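PDB 3R4V: putative uncharacterized protein from Pseudomonas phage 201phi2-1, which is a phage tubulin-like protein of the tubulin/FtsZ type, modelled here with guanosine-5'-diphosphate in its nucleotide pocket. Local coordinates for residues Y88-P100 against D125-L137. Sequence-based numbering, arbitrary orientation. Where two conformers were deposited one is given.
Sequences YSLGGGSGSVLGP and DNLGNDIDTMKTL. With GDP (guanosine-5'-diphosphate), chain B.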
ATOM      1  N   TYR A  88      -1.972  -3.322   1.559  1.00 17.66           N
ATOM      2  CA  TYR A  88      -2.483  -4.421   0.757  1.00 16.65           C
ATOM      3  C   TYR A  88      -1.533  -4.735  -0.390  1.00 20.52           C
ATOM      4  O   TYR A  88      -0.634  -3.950  -0.687  1.00 20.26           O
ATOM      5  CB  TYR A  88      -3.870  -4.052   0.204  1.00 18.21           C
ATOM      6  CG  TYR A  88      -3.892  -2.739  -0.563  1.00 17.57           C
ATOM      7  CD1 TYR A  88      -3.744  -2.726  -1.937  1.00 13.46           C
ATOM      8  CD2 TYR A  88      -4.079  -1.519   0.093  1.00 16.59           C
ATOM      9  CE1 TYR A  88      -3.774  -1.515  -2.664  1.00 15.86           C
ATOM     10  CE2 TYR A  88      -4.113  -0.313  -0.627  1.00 18.81           C
ATOM     11  CZ  TYR A  88      -3.959  -0.331  -1.995  1.00 18.49           C
ATOM     12  OH  TYR A  88      -3.979   0.852  -2.712  1.00 19.09           O
ATOM     13  N   SER A  89      -1.737  -5.885  -1.034  1.00 16.80           N
ATOM     14  CA  SER A  89      -1.013  -6.234  -2.245  1.00 15.19           C
ATOM     15  C   SER A  89      -1.659  -5.618  -3.490  1.00 19.03           C
ATOM     16  O   SER A  89      -2.884  -5.623  -3.628  1.00 19.62           O
ATOM     17  CB  SER A  89      -0.935  -7.759  -2.412  1.00 21.69           C
ATOM     18  OG  SER A  89      -0.161  -8.110  -3.561  1.00 24.27           O
ATOM     19  N   LEU A  90      -0.830  -5.109  -4.403  1.00 17.73           N
ATOM     20  CA  LEU A  90      -1.312  -4.596  -5.678  1.00 15.41           C
ATOM     21  C   LEU A  90      -1.689  -5.718  -6.631  1.00 18.89           C
ATOM     22  O   LEU A  90      -2.346  -5.468  -7.641  1.00 17.75           O
ATOM     23  CB  LEU A  90      -0.245  -3.754  -6.369  1.00 14.92           C
ATOM     24  CG  LEU A  90       0.314  -2.560  -5.619  1.00 15.25           C
ATOM     25  CD1 LEU A  90       1.559  -2.060  -6.326  1.00 16.68           C
ATOM     26  CD2 LEU A  90      -0.769  -1.481  -5.543  1.00 15.81           C
ATOM     27  N   GLY A  91      -1.261  -6.944  -6.327  1.00 21.06           N
ATOM     28  CA  GLY A  91      -1.290  -7.993  -7.334  1.00 20.53           C
ATOM     29  C   GLY A  91      -2.353  -9.073  -7.234  1.00 19.81           C
ATOM     30  O   GLY A  91      -2.465  -9.905  -8.132  1.00 23.57           O
ATOM     31  N   GLY A  92      -3.133  -9.069  -6.162  1.00 21.29           N
ATOM     32  CA  GLY A  92      -4.211 -10.037  -6.006  1.00 21.21           C
ATOM     33  C   GLY A  92      -5.534  -9.451  -6.478  1.00 24.50           C
ATOM     34  O   GLY A  92      -5.552  -8.455  -7.207  1.00 21.49           O
ATOM     35  N   GLY A  93      -6.635 -10.057  -6.049  1.00 26.69           N
ATOM     36  CA  GLY A  93      -7.955  -9.672  -6.508  1.00 30.25           C
ATOM     37  C   GLY A  93      -8.764  -8.918  -5.471  1.00 30.55           C
ATOM     38  O   GLY A  93      -9.609  -8.098  -5.827  1.00 27.01           O
ATOM     39  N   SER A  94      -8.497  -9.179  -4.191  1.00 25.26           N
ATOM     40  CA  SER A  94      -9.317  -8.640  -3.103  1.00 23.68           C
ATOM     41  C   SER A  94      -8.719  -7.403  -2.437  1.00 25.24           C
ATOM     42  O   SER A  94      -9.393  -6.367  -2.319  1.00 20.89           O
ATOM     43  CB  SER A  94      -9.601  -9.714  -2.047  1.00 28.88           C
ATOM     44  OG  SER A  94     -10.377 -10.762  -2.598  1.00 29.93           O
ATOM     45  N   GLY A  95      -7.466  -7.514  -1.994  1.00 20.90           N
ATOM     46  CA  GLY A  95      -6.770  -6.382  -1.411  1.00 17.06           C
ATOM     47  C   GLY A  95      -6.687  -5.227  -2.388  1.00 19.13           C
ATOM     48  O   GLY A  95      -6.887  -4.071  -2.009  1.00 19.91           O
ATOM     49  N   SER A  96      -6.413  -5.537  -3.652  1.00 18.16           N
ATOM     50  CA  SER A  96      -6.184  -4.499  -4.650  1.00 16.49           C
ATOM     51  C   SER A  96      -7.489  -3.847  -5.122  1.00 19.84           C
ATOM     52  O   SER A  96      -7.457  -2.966  -5.980  1.00 19.78           O
ATOM     53  CB  SER A  96      -5.440  -5.070  -5.847  1.00 15.66           C
ATOM     54  OG  SER A  96      -6.292  -5.981  -6.547  1.00 18.52           O
ATOM     55  N   VAL A  97      -8.612  -4.320  -4.590  1.00 19.62           N
ATOM     56  CA  VAL A  97      -9.931  -3.731  -4.839  1.00 20.02           C
ATOM     57  C   VAL A  97     -10.471  -3.075  -3.574  1.00 19.56           C
ATOM     58  O   VAL A  97     -10.814  -1.892  -3.583  1.00 22.66           O
ATOM     59  CB  VAL A  97     -10.924  -4.766  -5.397  1.00 20.17           C
ATOM     60  CG1 VAL A  97     -12.340  -4.209  -5.383  1.00 23.10           C
ATOM     61  CG2 VAL A  97     -10.514  -5.147  -6.816  1.00 22.82           C
ATOM     62  N   LEU A  98     -10.520  -3.827  -2.472  1.00 21.93           N
ATOM     63  CA  LEU A  98     -10.922  -3.247  -1.201  1.00 21.26           C
ATOM     64  C   LEU A  98     -10.029  -2.067  -0.787  1.00 23.82           C
ATOM     65  O   LEU A  98     -10.530  -1.030  -0.329  1.00 19.53           O
ATOM     66  CB  LEU A  98     -10.906  -4.302  -0.092  1.00 19.63           C
ATOM     67  CG  LEU A  98     -11.964  -5.392  -0.248  1.00 23.03           C
ATOM     68  CD1 LEU A  98     -11.745  -6.497   0.774  1.00 24.12           C
ATOM     69  CD2 LEU A  98     -13.355  -4.788  -0.144  1.00 28.85           C
ATOM     70  N   GLY A  99      -8.716  -2.241  -0.923  1.00 19.96           N
ATOM     71  CA  GLY A  99      -7.748  -1.227  -0.503  1.00 17.39           C
ATOM     72  C   GLY A  99      -8.023   0.116  -1.174  1.00 20.88           C
ATOM     73  O   GLY A  99      -8.257   1.124  -0.504  1.00 17.58           O
ATOM     74  N   PRO A 100      -8.011   0.139  -2.511  1.00 17.47           N
ATOM     75  CA  PRO A 100      -8.292   1.411  -3.190  1.00 17.41           C
ATOM     76  C   PRO A 100      -9.717   1.960  -3.001  1.00 19.54           C
ATOM     77  O   PRO A 100      -9.885   3.183  -2.975  1.00 19.36           O
ATOM     78  CB  PRO A 100      -8.000   1.094  -4.657  1.00 17.34           C
ATOM     79  CG  PRO A 100      -6.943  -0.009  -4.580  1.00 18.72           C
ATOM     80  CD  PRO A 100      -7.424  -0.859  -3.423  1.00 17.98           C
ATOM     81  N   ASP A 125      -0.592 -12.528 -14.297  1.00 28.10           N
ATOM     82  CA  ASP A 125      -1.793 -12.059 -13.591  1.00 24.98           C
ATOM     83  C   ASP A 125      -1.429 -11.058 -12.486  1.00 24.78           C
ATOM     84  O   ASP A 125      -2.036  -9.990 -12.384  1.00 23.59           O
ATOM     85  CB  ASP A 125      -2.586 -13.224 -12.985  1.00 26.85           C
ATOM     86  CG  ASP A 125      -3.392 -13.994 -14.021  1.00 39.85           C
ATOM     87  OD1 ASP A 125      -3.867 -15.096 -13.683  1.00 47.41           O
ATOM     88  OD2 ASP A 125      -3.547 -13.508 -15.164  1.00 44.10           O
ATOM     89  N   ASN A 126      -0.454 -11.415 -11.655  1.00 23.76           N
ATOM     90  CA  ASN A 126       0.039 -10.507 -10.621  1.00 21.83           C
ATOM     91  C   ASN A 126       0.485  -9.186 -11.250  1.00 21.48           C
ATOM     92  O   ASN A 126       0.151  -8.102 -10.772  1.00 22.16           O
ATOM     93  CB  ASN A 126       1.263 -11.104  -9.916  1.00 22.28           C
ATOM     94  CG  ASN A 126       0.911 -12.049  -8.763  1.00 27.02           C
ATOM     95  OD1 ASN A 126       1.801 -12.663  -8.177  1.00 31.93           O
ATOM     96  ND2 ASN A 126      -0.368 -12.162  -8.437  1.00 26.26           N
ATOM     97  N   LEU A 127       1.268  -9.288 -12.321  1.00 21.49           N
ATOM     98  CA  LEU A 127       1.881  -8.098 -12.912  1.00 21.95           C
ATOM     99  C   LEU A 127       0.823  -7.213 -13.536  1.00 23.09           C
ATOM    100  O   LEU A 127       0.884  -6.004 -13.409  1.00 20.52           O
ATOM    101  CB  LEU A 127       2.944  -8.478 -13.945  1.00 21.59           C
ATOM    102  CG  LEU A 127       4.177  -9.156 -13.342  1.00 24.26           C
ATOM    103  CD1 LEU A 127       5.041  -9.790 -14.420  1.00 22.17           C
ATOM    104  CD2 LEU A 127       4.981  -8.158 -12.531  1.00 24.28           C
ATOM    105  N   GLY A 128      -0.145  -7.822 -14.216  1.00 20.34           N
ATOM    106  CA  GLY A 128      -1.270  -7.074 -14.754  1.00 20.93           C
ATOM    107  C   GLY A 128      -2.060  -6.392 -13.656  1.00 19.03           C
ATOM    108  O   GLY A 128      -2.457  -5.243 -13.786  1.00 24.78           O
ATOM    109  N   ASN A 129      -2.284  -7.100 -12.560  1.00 17.11           N
ATOM    110  CA  ASN A 129      -2.990  -6.505 -11.441  1.00 22.69           C
ATOM    111  C   ASN A 129      -2.211  -5.344 -10.832  1.00 24.75           C
ATOM    112  O   ASN A 129      -2.801  -4.326 -10.478  1.00 20.34           O
ATOM    113  CB  ASN A 129      -3.351  -7.553 -10.384  1.00 18.25           C
ATOM    114  CG  ASN A 129      -4.519  -8.425 -10.813  1.00 20.51           C
ATOM    115  OD1 ASN A 129      -5.276  -8.062 -11.715  1.00 23.14           O
ATOM    116  ND2 ASN A 129      -4.679  -9.573 -10.160  1.00 26.61           N
ATOM    117  N   ASP A 130      -0.891  -5.499 -10.731  1.00 20.00           N
ATOM    118  CA  ASP A 130      -0.038  -4.452 -10.172  1.00 17.71           C
ATOM    119  C   ASP A 130      -0.230  -3.177 -10.978  1.00 21.60           C
ATOM    120  O   ASP A 130      -0.440  -2.102 -10.415  1.00 18.62           O
ATOM    121  CB  ASP A 130       1.438  -4.801 -10.270  1.00 21.94           C
ATOM    122  CG  ASP A 130       1.861  -5.925  -9.348  1.00 20.94           C
ATOM    123  OD1 ASP A 130       1.217  -6.169  -8.307  1.00 19.08           O
ATOM    124  OD2 ASP A 130       2.884  -6.552  -9.689  1.00 21.01           O
ATOM    125  N   ILE A 131      -0.168  -3.315 -12.302  1.00 17.85           N
ATOM    126  CA  ILE A 131      -0.338  -2.180 -13.210  0.60 15.80           C
ATOM    127  C   ILE A 131      -1.702  -1.518 -13.049  1.00 19.32           C
ATOM    128  O   ILE A 131      -1.798  -0.302 -12.883  1.00 18.88           O
ATOM    129  CB  ILE A 131      -0.186  -2.602 -14.667  0.60 18.95           C
ATOM    130  CG1 ILE A 131       1.251  -3.048 -14.936  0.60 18.51           C
ATOM    131  CG2 ILE A 131      -0.582  -1.453 -15.589  0.60 22.11           C
ATOM    132  CD1 ILE A 131       1.390  -3.875 -16.196  0.60 21.25           C
ATOM    133  N   ASP A 132      -2.765  -2.322 -13.105  1.00 16.82           N
ATOM    134  CA  ASP A 132      -4.116  -1.773 -13.007  1.00 18.58           C
ATOM    135  C   ASP A 132      -4.356  -1.116 -11.644  1.00 18.85           C
ATOM    136  O   ASP A 132      -5.037  -0.113 -11.560  1.00 15.62           O
ATOM    137  CB  ASP A 132      -5.192  -2.825 -13.292  1.00 17.69           C
ATOM    138  CG  ASP A 132      -5.164  -3.327 -14.719  1.00 25.93           C
ATOM    139  OD1 ASP A 132      -4.602  -2.637 -15.603  1.00 29.61           O
ATOM    140  OD2 ASP A 132      -5.726  -4.415 -14.954  1.00 30.63           O
ATOM    141  N   THR A 133      -3.777  -1.663 -10.582  1.00 16.16           N
ATOM    142  CA  THR A 133      -3.972  -1.082  -9.257  1.00 16.53           C
ATOM    143  C   THR A 133      -3.191   0.233  -9.086  1.00 14.95           C
ATOM    144  O   THR A 133      -3.711   1.197  -8.496  1.00 16.74           O
ATOM    145  CB  THR A 133      -3.649  -2.096  -8.157  1.00 17.10           C
ATOM    146  OG1 THR A 133      -4.398  -3.293  -8.413  1.00 15.53           O
ATOM    147  CG2 THR A 133      -4.057  -1.553  -6.804  1.00 15.14           C
ATOM    148  N   MET A 134      -1.982   0.296  -9.635  1.00 14.57           N
ATOM    149  CA  MET A 134      -1.236   1.560  -9.615  1.00 17.48           C
ATOM    150  C   MET A 134      -2.018   2.615 -10.412  1.00 17.11           C
ATOM    151  O   MET A 134      -2.142   3.753  -9.972  1.00 15.43           O
ATOM    152  CB  MET A 134       0.163   1.392 -10.180  1.00 18.04           C
ATOM    153  CG  MET A 134       1.129   0.655  -9.240  1.00 17.37           C
ATOM    154  SD  MET A 134       1.462   1.596  -7.730  1.00 19.31           S
ATOM    155  CE  MET A 134       2.520   2.864  -8.433  1.00 18.35           C
ATOM    156  N   LYS A 135      -2.534   2.223 -11.578  1.00 15.65           N
ATOM    157  CA  LYS A 135      -3.363   3.132 -12.386  1.00 15.88           C
ATOM    158  C   LYS A 135      -4.609   3.575 -11.625  1.00 16.64           C
ATOM    159  O   LYS A 135      -4.992   4.748 -11.671  1.00 16.30           O
ATOM    160  CB  LYS A 135      -3.770   2.464 -13.701  1.00 15.58           C
ATOM    161  CG  LYS A 135      -2.660   2.426 -14.737  1.00 16.58           C
ATOM    162  CD  LYS A 135      -3.117   1.686 -15.997  1.00 19.65           C
ATOM    163  CE  LYS A 135      -2.038   1.681 -17.068  1.00 26.58           C
ATOM    164  NZ  LYS A 135      -1.902   3.026 -17.725  1.00 29.85           N
ATOM    165  N   THR A 136      -5.241   2.636 -10.919  1.00 14.26           N
ATOM    166  CA  THR A 136      -6.355   2.956 -10.021  1.00 16.48           C
ATOM    167  C   THR A 136      -5.984   4.054  -9.033  1.00 18.54           C
ATOM    168  O   THR A 136      -6.731   5.019  -8.852  1.00 16.46           O
ATOM    169  CB  THR A 136      -6.818   1.693  -9.235  1.00 16.34           C
ATOM    170  OG1 THR A 136      -7.393   0.746 -10.151  1.00 18.38           O
ATOM    171  CG2 THR A 136      -7.860   2.050  -8.203  1.00 17.00           C
ATOM    172  N   LEU A 137      -4.836   3.908  -8.371  1.00 14.92           N
ATOM    173  CA  LEU A 137      -4.436   4.915  -7.391  1.00 15.87           C
ATOM    174  C   LEU A 137      -4.187   6.266  -8.069  1.00 14.16           C
ATOM    175  O   LEU A 137      -4.514   7.328  -7.524  1.00 16.32           O
ATOM    176  CB  LEU A 137      -3.217   4.450  -6.600  1.00 13.59           C
ATOM    177  CG  LEU A 137      -3.529   3.204  -5.763  1.00 13.77           C
ATOM    178  CD1 LEU A 137      -2.252   2.708  -5.079  1.00 14.17           C
ATOM    179  CD2 LEU A 137      -4.643   3.435  -4.719  1.00 14.41           C
TER
HETATM  180  PB  GDP B 400      -5.749 -11.029  -2.336  1.00 24.95           P
HETATM  181  O1B GDP B 400      -6.230 -11.737  -1.090  1.00 20.27           O
HETATM  182  O2B GDP B 400      -5.701  -9.552  -2.048  1.00 25.05           O
HETATM  183  O3B GDP B 400      -6.670 -11.346  -3.509  1.00 22.68           O
HETATM  184  O3A GDP B 400      -4.303 -11.576  -2.744  1.00 22.53           O
HETATM  185  PA  GDP B 400      -3.044 -11.776  -1.762  1.00 24.15           P
HETATM  186  O1A GDP B 400      -3.250 -12.894  -0.753  1.00 25.96           O
HETATM  187  O2A GDP B 400      -2.675 -10.482  -1.095  1.00 26.17           O
HETATM  188  O5' GDP B 400      -1.959 -12.224  -2.817  1.00 19.85           O
HETATM  189  C5' GDP B 400      -1.641 -11.417  -3.965  1.00 19.54           C
HETATM  190  C4' GDP B 400      -0.207 -11.678  -4.413  1.00 23.49           C
HETATM  191  O4' GDP B 400       0.702 -11.117  -3.458  1.00 24.22           O
HETATM  192  C3' GDP B 400       0.146 -13.155  -4.478  1.00 26.45           C
HETATM  193  O3' GDP B 400      -0.082 -13.665  -5.788  1.00 23.04           O
HETATM  194  C2' GDP B 400       1.622 -13.169  -4.145  1.00 23.43           C
HETATM  195  O2' GDP B 400       2.396 -12.863  -5.304  1.00 28.23           O
HETATM  196  C1' GDP B 400       1.808 -11.999  -3.205  1.00 24.88           C
HETATM  197  N9  GDP B 400       1.666 -12.370  -1.782  1.00 30.46           N
HETATM  198  C8  GDP B 400       0.783 -13.240  -1.234  1.00 26.88           C
HETATM  199  N7  GDP B 400       0.921 -13.281   0.116  1.00 29.06           N
HETATM  200  C5  GDP B 400       1.891 -12.402   0.455  1.00 29.28           C
HETATM  201  C6  GDP B 400       2.529 -11.934   1.705  1.00 27.17           C
HETATM  202  O6  GDP B 400       2.178 -12.392   2.810  1.00 32.05           O
HETATM  203  N1  GDP B 400       3.499 -11.005   1.607  1.00 25.03           N
HETATM  204  C2  GDP B 400       3.894 -10.496   0.418  1.00 25.30           C
HETATM  205  N2  GDP B 400       4.871  -9.553   0.374  1.00 25.78           N
HETATM  206  N3  GDP B 400       3.347 -10.877  -0.760  1.00 23.60           N
HETATM  207  C4  GDP B 400       2.363 -11.803  -0.798  1.00 31.18           C
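The carbonyl of Gly91 receives two amide side chains from helix 125-137. Asn129 ND2 reaches Gly91 O at 3.0 Å in a nearly straight hydrogen bond (N-H...O 164°), the acceptor lying in the amide's own plane but the donor standing well above the carbonyl plane; the same ND2 also donates to Gly58 O. Asn126 ND2 adds a weak bond to Gly91 O at 3.1 Å. Asparagine suits position 126, where a short amide can donate to the loop while keeping a carbonyl for other partners: Asn126 OD1 accepts from the ribose hydroxyl O2' of GDP at 2.9 Å, while its ND2 also donates to O3'. Asp130 OD1, 3.2 Å from Gly91 CA and held by the backbone N of Ala120, occupies the side where a side chain would have to start, which suits glycine here.

The run GGGSGS, the tubulin/FtsZ signature motif, follows strand 84-89 and leads into helix 95-108. Its Gly93, Ser94 and Gly95 amides bind the beta-phosphate oxygens, and Ser89 OG, in an ST turn, accepts from Gly91 N while donating to the ribose O4'.

Leu90 from the loop and Tyr88 from the strand pack on helix 125-137. Leu90 CD2 meets Thr133 CG2 at 3.5 Å and its CD1 Met134 SD. Thr133 chi1 (-53°) sets CG2 anti to its backbone N, facing Leu90 and the Tyr88 ring edge. Where segments 95-100 and 125-137 run nearly parallel (8°), Pro100 CB packs on Thr136 CG2 at 3.7 Å. Apart from these apolar pairs, both methyls of Leu137 lie against one side of Tyr88 OH, CD2 at 3.3 Å.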